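Local coordinates for sulfur oxidation protein soxB (Thermus thermophilus, PDB 2WDE) that binds two manganese ions and probably acts as a hydrolase of the 5'-nucleotidase family in sulfur oxidation, here holding thiosulfate at the metals, at residues Asp132-Ser137 with Ala147-Gln152. Sequence-based numbering, arbitrary orientation.
With MN (manganese (II) ion), chain F; MN (manganese (II) ion), chain G; THJ (thiosulfate), chain H.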
loop_
_atom_site.group_PDB
_atom_site.type_symbol
_atom_site.label_atom_id
_atom_site.label_comp_id
_atom_site.label_asym_id
_atom_site.label_seq_id
_atom_site.Cartn_x
_atom_site.Cartn_y
_atom_site.Cartn_z
ATOM N N ASP A 132 -7.171 3.523 0.203
ATOM C CA ASP A 132 -5.855 4.039 0.584
ATOM C C ASP A 132 -5.504 5.051 -0.479
ATOM O O ASP A 132 -4.394 5.092 -1.007
ATOM C CB ASP A 132 -4.794 2.943 0.681
ATOM C CG ASP A 132 -4.763 2.304 2.041
ATOM O OD1 ASP A 132 -5.643 2.661 2.864
ATOM O OD2 ASP A 132 -3.918 1.413 2.280
ATOM N N THR A 133 -6.500 5.866 -0.792
ATOM C CA THR A 133 -6.396 6.881 -1.826
ATOM C C THR A 133 -6.196 8.315 -1.324
ATOM O O THR A 133 -5.408 9.071 -1.889
ATOM C CB THR A 133 -7.671 6.853 -2.693
ATOM O OG1 THR A 133 -7.943 5.508 -3.107
ATOM C CG2 THR A 133 -7.522 7.762 -3.910
ATOM N N TRP A 134 -7.011 8.712 -0.357
ATOM C CA TRP A 134 -7.091 10.105 0.091
ATOM C C TRP A 134 -5.935 10.651 0.898
ATOM O O TRP A 134 -5.815 11.872 1.069
ATOM C CB TRP A 134 -8.346 10.289 0.948
ATOM C CG TRP A 134 -9.635 10.095 0.220
ATOM C CD1 TRP A 134 -9.820 10.009 -1.138
ATOM C CD2 TRP A 134 -10.936 10.085 0.807
ATOM N NE1 TRP A 134 -11.163 9.873 -1.421
ATOM C CE2 TRP A 134 -11.868 9.909 -0.243
ATOM C CE3 TRP A 134 -11.404 10.123 2.132
ATOM C CZ2 TRP A 134 -13.245 9.804 -0.009
ATOM C CZ3 TRP A 134 -12.775 10.032 2.361
ATOM C CH2 TRP A 134 -13.678 9.863 1.291
ATOM N N THR A 135 -5.145 9.745 1.463
ATOM C CA THR A 135 -4.119 10.118 2.425
ATOM C C THR A 135 -2.658 9.944 2.012
ATOM O O THR A 135 -2.347 9.405 0.945
ATOM C CB THR A 135 -4.366 9.306 3.709
ATOM O OG1 THR A 135 -4.462 7.919 3.360
ATOM C CG2 THR A 135 -5.685 9.728 4.374
ATOM N N ASN A 136 -1.774 10.376 2.912
ATOM C CA ASN A 136 -0.329 10.164 2.789
ATOM C C ASN A 136 0.437 10.819 1.646
ATOM O O ASN A 136 1.235 10.169 0.961
ATOM C CB ASN A 136 -0.034 8.676 2.874
ATOM C CG ASN A 136 -0.952 7.968 3.857
ATOM O OD1 ASN A 136 -1.797 7.168 3.463
ATOM N ND2 ASN A 136 -0.823 8.303 5.142
ATOM N N SER A 137 0.234 12.120 1.480
ATOM C CA SER A 137 0.926 12.875 0.441
ATOM C C SER A 137 0.870 14.359 0.775
ATOM O O SER A 137 0.087 14.773 1.619
ATOM C CB SER A 137 0.284 12.635 -0.932
ATOM O OG SER A 137 -0.918 13.391 -1.082
ATOM N N ALA A 147 -8.431 17.633 -1.940
ATOM C CA ALA A 147 -7.927 17.697 -3.302
ATOM C C ALA A 147 -7.886 16.314 -3.961
ATOM O O ALA A 147 -8.043 16.194 -5.176
ATOM C CB ALA A 147 -6.564 18.340 -3.335
ATOM N N VAL A 148 -7.659 15.273 -3.169
ATOM C CA VAL A 148 -7.630 13.933 -3.739
ATOM C C VAL A 148 -9.037 13.547 -4.175
ATOM O O VAL A 148 -9.223 12.959 -5.234
ATOM C CB VAL A 148 -7.003 12.877 -2.788
ATOM C CG1 VAL A 148 -6.860 11.545 -3.524
ATOM C CG2 VAL A 148 -5.634 13.357 -2.292
ATOM N N VAL A 149 -10.027 13.902 -3.361
ATOM C CA VAL A 149 -11.416 13.608 -3.687
ATOM C C VAL A 149 -11.820 14.321 -4.970
ATOM O O VAL A 149 -12.504 13.743 -5.818
ATOM C CB VAL A 149 -12.390 13.925 -2.530
ATOM C CG1 VAL A 149 -13.828 13.601 -2.954
ATOM C CG2 VAL A 149 -12.027 13.136 -1.292
ATOM N N ARG A 150 -11.385 15.570 -5.107
ATOM C CA ARG A 150 -11.688 16.364 -6.295
ATOM C C ARG A 150 -11.080 15.752 -7.549
ATOM O O ARG A 150 -11.703 15.762 -8.612
ATOM C CB ARG A 150 -11.204 17.811 -6.131
ATOM C CG ARG A 150 -12.002 18.604 -5.092
ATOM C CD ARG A 150 -11.876 20.108 -5.302
ATOM N NE ARG A 150 -12.638 20.850 -4.300
ATOM C CZ ARG A 150 -13.946 21.087 -4.377
ATOM N NH1 ARG A 150 -14.640 20.659 -5.423
ATOM N NH2 ARG A 150 -14.558 21.764 -3.413
ATOM N N TRP A 151 -9.855 15.243 -7.439
ATOM C CA TRP A 151 -9.225 14.613 -8.591
ATOM C C TRP A 151 -10.033 13.372 -8.972
ATOM O O TRP A 151 -10.295 13.137 -10.153
ATOM C CB TRP A 151 -7.755 14.239 -8.328
ATOM C CG TRP A 151 -7.288 13.200 -9.294
ATOM C CD1 TRP A 151 -7.013 13.385 -10.619
ATOM C CD2 TRP A 151 -7.238 11.786 -9.070
ATOM N NE1 TRP A 151 -6.744 12.177 -11.221
ATOM C CE2 TRP A 151 -6.882 11.181 -10.291
ATOM C CE3 TRP A 151 -7.404 10.977 -7.941
ATOM C CZ2 TRP A 151 -6.716 9.802 -10.420
ATOM C CZ3 TRP A 151 -7.239 9.610 -8.072
ATOM C CH2 TRP A 151 -6.878 9.040 -9.296
ATOM N N GLN A 152 -10.458 12.601 -7.973
ATOM C CA GLN A 152 -11.269 11.417 -8.228
ATOM C C GLN A 152 -12.493 11.825 -9.044
ATOM O O GLN A 152 -12.942 11.095 -9.939
ATOM C CB GLN A 152 -11.749 10.800 -6.917
ATOM C CG GLN A 152 -10.788 9.822 -6.237
ATOM C CD GLN A 152 -11.353 9.330 -4.926
ATOM O OE1 GLN A 152 -11.849 10.122 -4.129
ATOM N NE2 GLN A 152 -11.361 8.014 -4.728
HETATM MN MN MN F . -1.944 1.044 1.167
HETATM MN MN MN G . -4.286 -0.505 3.364
HETATM S S1 THJ H . -0.990 -0.090 4.101
HETATM O O1 THJ H . -2.338 -0.048 4.632
HETATM O O2 THJ H . -0.735 0.926 3.084
HETATM O O3 THJ H . -0.607 -1.430 3.666
HETATM S S2 THJ H . 0.243 0.367 5.654
HETATM O O HOH W 1 -2.456 -0.688 1.943
#
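W134 lays one face of its indole against V149, whose CG2 stands 3.5 Å from the centroid of the five-membered ring, over the ring face, the geometry of a CH-pi contact. The edge of the same ring is gripped separately: NE1 donates to OE1 of Q152 at 2.8 Å with an N-H...O angle of 158°. OE1 lies close to the indole plane, but the donor stands above the carbonyl plane, not on a lone pair, and the ring and amide planes are 89° apart. With CG beside its backbone N (chi1 -86°) and the chain extended beyond it, Q152 reaches back along its helix to this edge; its NE2 is hydrogen-bonded elsewhere, so both ends of the buried amide are used. V148 packs nearer the backbone, CG1 lying 3.9 Å from CG2 of T133. Without the W134 indole, as with an alanine here, OE1 of Q152 is likely to lose its donor and a gap to open beside CG2 of V149. D132 turns the other way and bridges both manganese ions: its OD2 is 2.2 Å from the chain G manganese and 2.3 Å from the chain F manganese, while OD1 accepts from W164 N; a water bridges the same pair, and D36 is a further metal ligand. The 132-137 loop thus carries a bridging metal ligand, consistent with a dinuclear metallophosphoesterase-type site. It follows strand 124-129 and leads into helix 138-143, which S137 N-caps; helix 146-155 packs on the loop, with L176 and L177 of helix 170-179 and M160 of strand 159-160 also touching W134.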